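Local atomic coordinates of importin-95 (Chaetomium thermophilum, PDB entry 4XRI), a protein that serves as an importin-beta transport receptor for nuclear import of protein cargo, built of HEAT repeats, and probably binds a small GTPase. Residues 221-224 / 225-228; 263-266 / 267-271; 714-717 / 718-722. The protein carries 2 engineered substitutions. One frame throughout, in Å; residues are numbered along the deposited sequence.

Interaction 1. Residues 221-224 / 225-228; sequences FKHE and GERN
R227 reaches back from the first turn of helix 224-238 to grip the loop that leads into it. Its CG lies anti to the backbone N (chi1 -151°), against CD2 of F221 at 3.5 Å, and a bend at chi3 then turns the guanidinium toward the loop backbone. There NE donates to F221 O over 3.3 Å, a fairly straight bond (161° at the hydrogen) close to the guanidinium plane, while NH2 adds only a weak bond to K222 O. One guanidinium face lies on E224, whose CA sits 3.3 Å above the plane. Arginine suits this place because an aliphatic stem can pack on an aromatic ring while a flat guanidinium with several N-H groups can donate to backbone carbonyls. Cut back to an alanine, this position would probably leave F221 O and K222 O without their arginine donor and open a gap beside the F221 ring.

F221 is the buried, close-packed end, its ring stacked with Y260 and covered by I230 and M231. The other side is looser and faces solvent: E224 runs out extended, its OE2 still 4.6 Å from R227 NH1, beyond salt-bridge range. H223 and E226 lie side by side there, and ND1 of H223 donates to OE2 of E226 at 3.3 Å, with the ring and carboxylate planes almost perpendicular.

Backbone bonds begin the helix: R227 N to H223 O at 3.1 Å and N228 N to E224 O at 2.9 Å. With H223 at the N-cap position, this is a helix N-terminus whose entering loop is pinned by an arginine from the first turn.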
loop_
_atom_site.group_PDB
_atom_site.type_symbol
_atom_site.label_atom_id
_atom_site.label_comp_id
_atom_site.label_asym_id
_atom_site.label_seq_id
_atom_site.Cartn_x
_atom_site.Cartn_y
_atom_site.Cartn_z
ATOM N N PHE A 221 1.556 29.376 -2.723
ATOM C CA PHE A 221 2.721 29.970 -2.063
ATOM C C PHE A 221 3.732 30.618 -3.009
ATOM O O PHE A 221 4.903 30.758 -2.662
ATOM C CB PHE A 221 3.435 28.902 -1.228
ATOM C CG PHE A 221 3.136 28.976 0.239
ATOM C CD1 PHE A 221 1.832 29.032 0.697
ATOM C CD2 PHE A 221 4.166 28.975 1.162
ATOM C CE1 PHE A 221 1.561 29.099 2.052
ATOM C CE2 PHE A 221 3.903 29.040 2.516
ATOM C CZ PHE A 221 2.600 29.102 2.963
ATOM N N LYS A 222 3.282 31.022 -4.190
ATOM C CA LYS A 222 4.197 31.528 -5.209
ATOM C C LYS A 222 4.727 32.926 -4.899
ATOM O O LYS A 222 5.845 33.269 -5.281
ATOM C CB LYS A 222 3.517 31.538 -6.579
ATOM C CG LYS A 222 2.771 30.261 -6.912
ATOM C CD LYS A 222 2.525 30.150 -8.407
ATOM C CE LYS A 222 1.367 29.219 -8.706
ATOM N NZ LYS A 222 0.076 29.802 -8.247
ATOM N N HIS A 223 3.926 33.728 -4.205
ATOM C CA HIS A 223 4.266 35.128 -3.987
ATOM C C HIS A 223 4.718 35.391 -2.552
ATOM O O HIS A 223 4.120 34.894 -1.598
ATOM C CB HIS A 223 3.073 36.013 -4.350
ATOM C CG HIS A 223 2.450 35.664 -5.664
ATOM N ND1 HIS A 223 1.184 35.132 -5.775
ATOM C CD2 HIS A 223 2.930 35.748 -6.932
ATOM C CE1 HIS A 223 0.904 34.916 -7.046
ATOM N NE2 HIS A 223 1.949 35.282 -7.769
ATOM N N GLU A 224 5.778 36.182 -2.419
ATOM C CA GLU A 224 6.472 36.373 -1.148
ATOM C C GLU A 224 5.616 37.055 -0.081
ATOM O O GLU A 224 5.765 36.781 1.110
ATOM C CB GLU A 224 7.750 37.184 -1.376
ATOM C CG GLU A 224 8.753 37.112 -0.239
ATOM C CD GLU A 224 10.035 37.860 -0.549
ATOM O OE1 GLU A 224 10.025 38.696 -1.476
ATOM O OE2 GLU A 224 11.053 37.610 0.132
ATOM N N GLY A 225 4.725 37.943 -0.513
ATOM C CA GLY A 225 3.868 38.677 0.402
ATOM C C GLY A 225 2.887 37.774 1.123
ATOM O O GLY A 225 2.826 37.768 2.352
ATOM N N GLU A 226 2.115 37.013 0.352
ATOM C CA GLU A 226 1.204 36.022 0.914
ATOM C C GLU A 226 1.961 35.017 1.768
ATOM O O GLU A 226 1.490 34.614 2.832
ATOM C CB GLU A 226 0.440 35.288 -0.192
ATOM C CG GLU A 226 -0.856 35.960 -0.605
ATOM C CD GLU A 226 -0.790 36.546 -1.998
ATOM O OE1 GLU A 226 -1.321 37.658 -2.198
ATOM O OE2 GLU A 226 -0.214 35.894 -2.894
ATOM N N ARG A 227 3.137 34.623 1.290
ATOM C CA ARG A 227 3.972 33.650 1.979
ATOM C C ARG A 227 4.315 34.118 3.390
ATOM O O ARG A 227 4.017 33.436 4.370
ATOM C CB ARG A 227 5.255 33.390 1.186
ATOM C CG ARG A 227 5.818 31.997 1.375
ATOM C CD ARG A 227 7.194 31.840 0.743
ATOM N NE ARG A 227 7.195 32.051 -0.701
ATOM C CZ ARG A 227 7.921 32.977 -1.316
ATOM N NH1 ARG A 227 8.710 33.779 -0.613
ATOM N NH2 ARG A 227 7.862 33.100 -2.635
ATOM N N ASN A 228 4.929 35.293 3.486
ATOM C CA ASN A 228 5.315 35.864 4.772
ATOM C C ASN A 228 4.110 36.134 5.669
ATOM O O ASN A 228 4.183 35.968 6.887
ATOM C CB ASN A 228 6.107 37.155 4.559
ATOM C CG ASN A 228 7.462 36.907 3.923
ATOM O OD1 ASN A 228 8.225 36.050 4.372
ATOM N ND2 ASN A 228 7.764 37.651 2.867
#

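Interaction 2. Residues 263-266 / 267-271; sequences HMRY and YMEKA. With SO4 (sulfate ion), chain H.
M264 O takes the backbone N-H of M268 at 2.8 Å, nearly in line with its own C=O bond, one of the i to i+4 bonds of this part of helix 265-280. E269 N to R265 O and K270 N to Y266 O run beside it, and residues 268-271 form a wider, pi-type turn. Near this end of the helix, Y266 N donates to O2 of a sulfate at 3.1 Å; the backbone N-H groups at a helix N-terminus would be expected to attract an anion, here probably from the crystallisation liquor.

The two tyrosines form a T-shaped pair. Y266, its CG anti to the backbone N (chi1 169°), brings its CD2 edge over one face of Y267, 3.7 Å from CD1, with the planes at 86°. On the exposed side, K270 lays its CB over the Y266 ring, and R265 and E269 run alongside each other in a long salt bridge, NE to OE1 4.0 Å.

Y267 is the buried ring: H263 O lies at its edge, 3.4 Å from CD2, and M264 CE comes to the same atom. M264 and M268, flexible and apolar, fill in against M257 of helix 243-260 and F324 of helix 324-340, while Y267 packs on M231 of helix 224-238.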
loop_
_atom_site.group_PDB
_atom_site.type_symbol
_atom_site.label_atom_id
_atom_site.label_comp_id
_atom_site.label_asym_id
_atom_site.label_seq_id
_atom_site.Cartn_x
_atom_site.Cartn_y
_atom_site.Cartn_z
ATOM N N HIS A 263 9.891 26.253 -0.666
ATOM C CA HIS A 263 9.818 27.652 -0.245
ATOM C C HIS A 263 10.248 27.872 1.206
ATOM O O HIS A 263 10.123 28.979 1.730
ATOM C CB HIS A 263 8.395 28.195 -0.422
ATOM C CG HIS A 263 7.909 28.195 -1.838
ATOM N ND1 HIS A 263 8.360 29.090 -2.783
ATOM C CD2 HIS A 263 6.986 27.424 -2.460
ATOM C CE1 HIS A 263 7.745 28.862 -3.930
ATOM N NE2 HIS A 263 6.908 27.856 -3.761
ATOM N N MET A 264 10.765 26.834 1.853
ATOM C CA MET A 264 10.889 26.850 3.310
ATOM C C MET A 264 12.250 27.254 3.877
ATOM O O MET A 264 12.381 27.420 5.091
ATOM C CB MET A 264 10.522 25.473 3.863
ATOM C CG MET A 264 9.033 25.167 3.826
ATOM S SD MET A 264 8.064 26.366 4.765
ATOM C CE MET A 264 7.388 27.374 3.447
ATOM N N ARG A 265 13.249 27.412 3.015
ATOM C CA ARG A 265 14.615 27.683 3.470
ATOM C C ARG A 265 14.710 28.875 4.420
ATOM O O ARG A 265 15.220 28.748 5.534
ATOM C CB ARG A 265 15.540 27.917 2.278
ATOM C CG ARG A 265 16.999 28.106 2.667
ATOM C CD ARG A 265 17.892 28.079 1.444
ATOM N NE ARG A 265 19.064 27.233 1.648
ATOM C CZ ARG A 265 19.842 26.791 0.666
ATOM N NH1 ARG A 265 19.566 27.115 -0.590
ATOM N NH2 ARG A 265 20.888 26.022 0.937
ATOM N N TYR A 266 14.213 30.025 3.975
ATOM C CA TYR A 266 14.257 31.247 4.774
ATOM C C TYR A 266 13.571 31.072 6.124
ATOM O O TYR A 266 14.129 31.421 7.165
ATOM C CB TYR A 266 13.610 32.406 4.010
ATOM C CG TYR A 266 13.362 33.645 4.847
ATOM C CD1 TYR A 266 14.368 34.578 5.058
ATOM C CD2 TYR A 266 12.115 33.885 5.415
ATOM C CE1 TYR A 266 14.143 35.714 5.817
ATOM C CE2 TYR A 266 11.882 35.016 6.178
ATOM C CZ TYR A 266 12.899 35.927 6.375
ATOM O OH TYR A 266 12.670 37.054 7.131
ATOM N N TYR A 267 12.363 30.520 6.098
ATOM C CA TYR A 267 11.555 30.369 7.305
ATOM C C TYR A 267 12.137 29.341 8.267
ATOM O O TYR A 267 12.068 29.512 9.485
ATOM C CB TYR A 267 10.127 29.988 6.928
ATOM C CG TYR A 267 9.501 30.972 5.968
ATOM C CD1 TYR A 267 9.017 32.195 6.416
ATOM C CD2 TYR A 267 9.407 30.688 4.612
ATOM C CE1 TYR A 267 8.451 33.102 5.545
ATOM C CE2 TYR A 267 8.841 31.589 3.732
ATOM C CZ TYR A 267 8.365 32.795 4.203
ATOM O OH TYR A 267 7.800 33.699 3.333
ATOM N N MET A 268 12.707 28.275 7.715
ATOM C CA MET A 268 13.353 27.245 8.522
ATOM C C MET A 268 14.474 27.851 9.360
ATOM O O MET A 268 14.509 27.689 10.580
ATOM C CB MET A 268 13.901 26.121 7.637
ATOM C CG MET A 268 14.714 25.086 8.392
ATOM S SD MET A 268 13.725 24.113 9.544
ATOM C CE MET A 268 12.865 23.015 8.420
ATOM N N GLU A 269 15.379 28.558 8.691
ATOM C CA GLU A 269 16.475 29.245 9.361
ATOM C C GLU A 269 15.964 30.328 10.306
ATOM O O GLU A 269 16.500 30.512 11.400
ATOM C CB GLU A 269 17.429 29.858 8.330
ATOM C CG GLU A 269 18.271 28.836 7.589
ATOM C CD GLU A 269 18.870 29.384 6.305
ATOM O OE1 GLU A 269 19.074 28.589 5.364
ATOM O OE2 GLU A 269 19.131 30.604 6.232
ATOM N N LYS A 270 14.919 31.033 9.886
ATOM C CA LYS A 270 14.407 32.166 10.651
ATOM C C LYS A 270 13.689 31.756 11.937
ATOM O O LYS A 270 13.887 32.379 12.982
ATOM C CB LYS A 270 13.459 33.006 9.785
ATOM C CG LYS A 270 12.913 34.248 10.477
ATOM C CD LYS A 270 13.914 35.391 10.454
ATOM C CE LYS A 270 13.413 36.573 11.269
ATOM N NZ LYS A 270 12.038 36.986 10.871
ATOM N N ALA A 271 12.857 30.721 11.874
ATOM C CA ALA A 271 11.986 30.415 13.007
ATOM C C ALA A 271 11.652 28.935 13.197
ATOM O O ALA A 271 11.647 28.446 14.329
ATOM C CB ALA A 271 10.698 31.210 12.880
HETATM S S SO4 H . 15.296 31.491 0.358
HETATM O O1 SO4 H . 15.617 30.954 -0.960
HETATM O O2 SO4 H . 14.213 30.710 0.942
HETATM O O3 SO4 H . 16.474 31.419 1.216
HETATM O O4 SO4 H . 14.872 32.879 0.226
#

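Interaction 3. Residues 714-717 / 718-722; sequences ILQC and FGDIA
F718 leans back over the preceding turn of helix 711-725 to meet I714 and L715. Its CB starts close to L715 O, at 3.2 Å. With CG turned beside the backbone N (chi1 -75°), the ring swings toward I714, and I714 O lies above one face, 3.5 Å from CG and 3.6 Å from CD1; the same oxygen accepts the backbone N-H of F718 at 2.9 Å. Further out, CD2 meets the L715 methyl CD2 at 3.7 Å, and CE2 touches that methyl as well, while CE1 comes near I714 CG2. At the tip, CZ rests against I714 CG2 at 3.8 Å. This methyl stands over the ring face, 4.2 Å from the centroid and 26° off the normal, a CH-pi contact. Branched aliphatics suit such a place, since their methyls can reach different parts of one ring.

The helix is one of the stacked antiparallel helices of the HEAT-repeat alpha-solenoid, and its sides face different neighbours. F718 packs on M694 and L698 of helix 690-701 and on V736 of helix 730-743, whereas L715 also meets L763 and I767 of helix 754-780.

On another side, the small C717 touches L697 of helix 690-701 and V675 of helix 665-682, its SG 4.4 Å from I721 CD1. D720 is a buried acid with its charge provided for: OD1 forms a salt bridge with R680, and OD2 accepts a hydrogen bond from S676, both on helix 665-682.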
loop_
_atom_site.group_PDB
_atom_site.type_symbol
_atom_site.label_atom_id
_atom_site.label_comp_id
_atom_site.label_asym_id
_atom_site.label_seq_id
_atom_site.Cartn_x
_atom_site.Cartn_y
_atom_site.Cartn_z
ATOM N N ILE A 714 -5.106 -13.248 -18.214
ATOM C CA ILE A 714 -5.813 -14.128 -19.144
ATOM C C ILE A 714 -5.140 -14.131 -20.518
ATOM O O ILE A 714 -5.030 -15.173 -21.172
ATOM C CB ILE A 714 -7.292 -13.711 -19.287
ATOM C CG1 ILE A 714 -8.072 -14.093 -18.028
ATOM C CG2 ILE A 714 -7.932 -14.356 -20.506
ATOM C CD1 ILE A 714 -9.504 -13.605 -18.030
ATOM N N LEU A 715 -4.672 -12.961 -20.941
ATOM C CA LEU A 715 -3.981 -12.838 -22.220
ATOM C C LEU A 715 -2.627 -13.529 -22.172
ATOM O O LEU A 715 -2.241 -14.220 -23.113
ATOM C CB LEU A 715 -3.811 -11.369 -22.605
ATOM C CG LEU A 715 -5.112 -10.572 -22.704
ATOM C CD1 LEU A 715 -4.841 -9.181 -23.238
ATOM C CD2 LEU A 715 -6.138 -11.302 -23.566
ATOM N N GLN A 716 -1.911 -13.338 -21.066
ATOM C CA GLN A 716 -0.655 -14.044 -20.832
ATOM C C GLN A 716 -0.903 -15.543 -20.896
ATOM O O GLN A 716 -0.101 -16.303 -21.441
ATOM C CB GLN A 716 -0.048 -13.661 -19.476
ATOM C CG GLN A 716 1.170 -14.483 -19.098
ATOM C CD GLN A 716 1.621 -14.243 -17.663
ATOM O OE1 GLN A 716 1.479 -13.144 -17.121
ATOM N NE2 GLN A 716 2.167 -15.281 -17.043
ATOM N N CYS A 717 -2.038 -15.953 -20.343
ATOM C CA CYS A 717 -2.445 -17.347 -20.339
ATOM C C CYS A 717 -2.675 -17.875 -21.756
ATOM O O CYS A 717 -2.297 -19.008 -22.072
ATOM C CB CYS A 717 -3.709 -17.509 -19.501
ATOM S SG CYS A 717 -4.019 -19.172 -18.950
ATOM N N PHE A 718 -3.293 -17.050 -22.600
ATOM C CA PHE A 718 -3.482 -17.381 -24.013
ATOM C C PHE A 718 -2.153 -17.738 -24.664
ATOM O O PHE A 718 -2.067 -18.669 -25.460
ATOM C CB PHE A 718 -4.131 -16.218 -24.774
ATOM C CG PHE A 718 -5.599 -16.047 -24.497
ATOM C CD1 PHE A 718 -6.352 -17.086 -23.974
ATOM C CD2 PHE A 718 -6.228 -14.845 -24.775
ATOM C CE1 PHE A 718 -7.703 -16.922 -23.726
ATOM C CE2 PHE A 718 -7.576 -14.676 -24.530
ATOM C CZ PHE A 718 -8.315 -15.716 -24.003
ATOM N N GLY A 719 -1.118 -16.986 -24.313
ATOM C CA GLY A 719 0.213 -17.208 -24.841
ATOM C C GLY A 719 0.769 -18.557 -24.440
ATOM O O GLY A 719 1.347 -19.264 -25.260
ATOM N N ASP A 720 0.587 -18.915 -23.173
ATOM C CA ASP A 720 1.055 -20.201 -22.661
ATOM C C ASP A 720 0.316 -21.378 -23.292
ATOM O O ASP A 720 0.923 -22.406 -23.602
ATOM C CB ASP A 720 0.904 -20.252 -21.140
ATOM C CG ASP A 720 1.796 -19.252 -20.433
ATOM O OD1 ASP A 720 2.967 -19.109 -20.839
ATOM O OD2 ASP A 720 1.329 -18.607 -19.474
ATOM N N ILE A 721 -0.991 -21.222 -23.482
ATOM C CA ILE A 721 -1.804 -22.263 -24.098
ATOM C C ILE A 721 -1.385 -22.481 -25.551
ATOM O O ILE A 721 -1.270 -23.620 -26.014
ATOM C CB ILE A 721 -3.301 -21.916 -24.034
ATOM C CG1 ILE A 721 -3.805 -22.040 -22.594
ATOM C CG2 ILE A 721 -4.110 -22.825 -24.951
ATOM C CD1 ILE A 721 -5.229 -21.571 -22.407
ATOM N N ALA A 722 -1.147 -21.380 -26.259
ATOM C CA ALA A 722 -0.702 -21.429 -27.649
ATOM C C ALA A 722 0.597 -22.219 -27.779
ATOM O O ALA A 722 0.754 -23.035 -28.687
ATOM C CB ALA A 722 -0.523 -20.020 -28.202
#

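Going from the N terminus, interaction 1 comes first, where the loop after helix 214-217 turns into helix 224-238. The chain then passes through helix 243-260 and reaches interaction 2 at the start of helix 265-280. None of the three closes a long loop, since each joins residues adjacent in sequence; they follow in series, neither nesting nor crossing. Interactions 1 and 2 nonetheless touch: N228 OD1 and Y267 OH lie 2.6 Å apart, probably hydrogen-bonded, and H263 packs on F221 and R227, tying two helix starts together. Interaction 3, within helix 711-725, lies on the opposite side of the chain's centre, its own centre about 57 Å from each of the others.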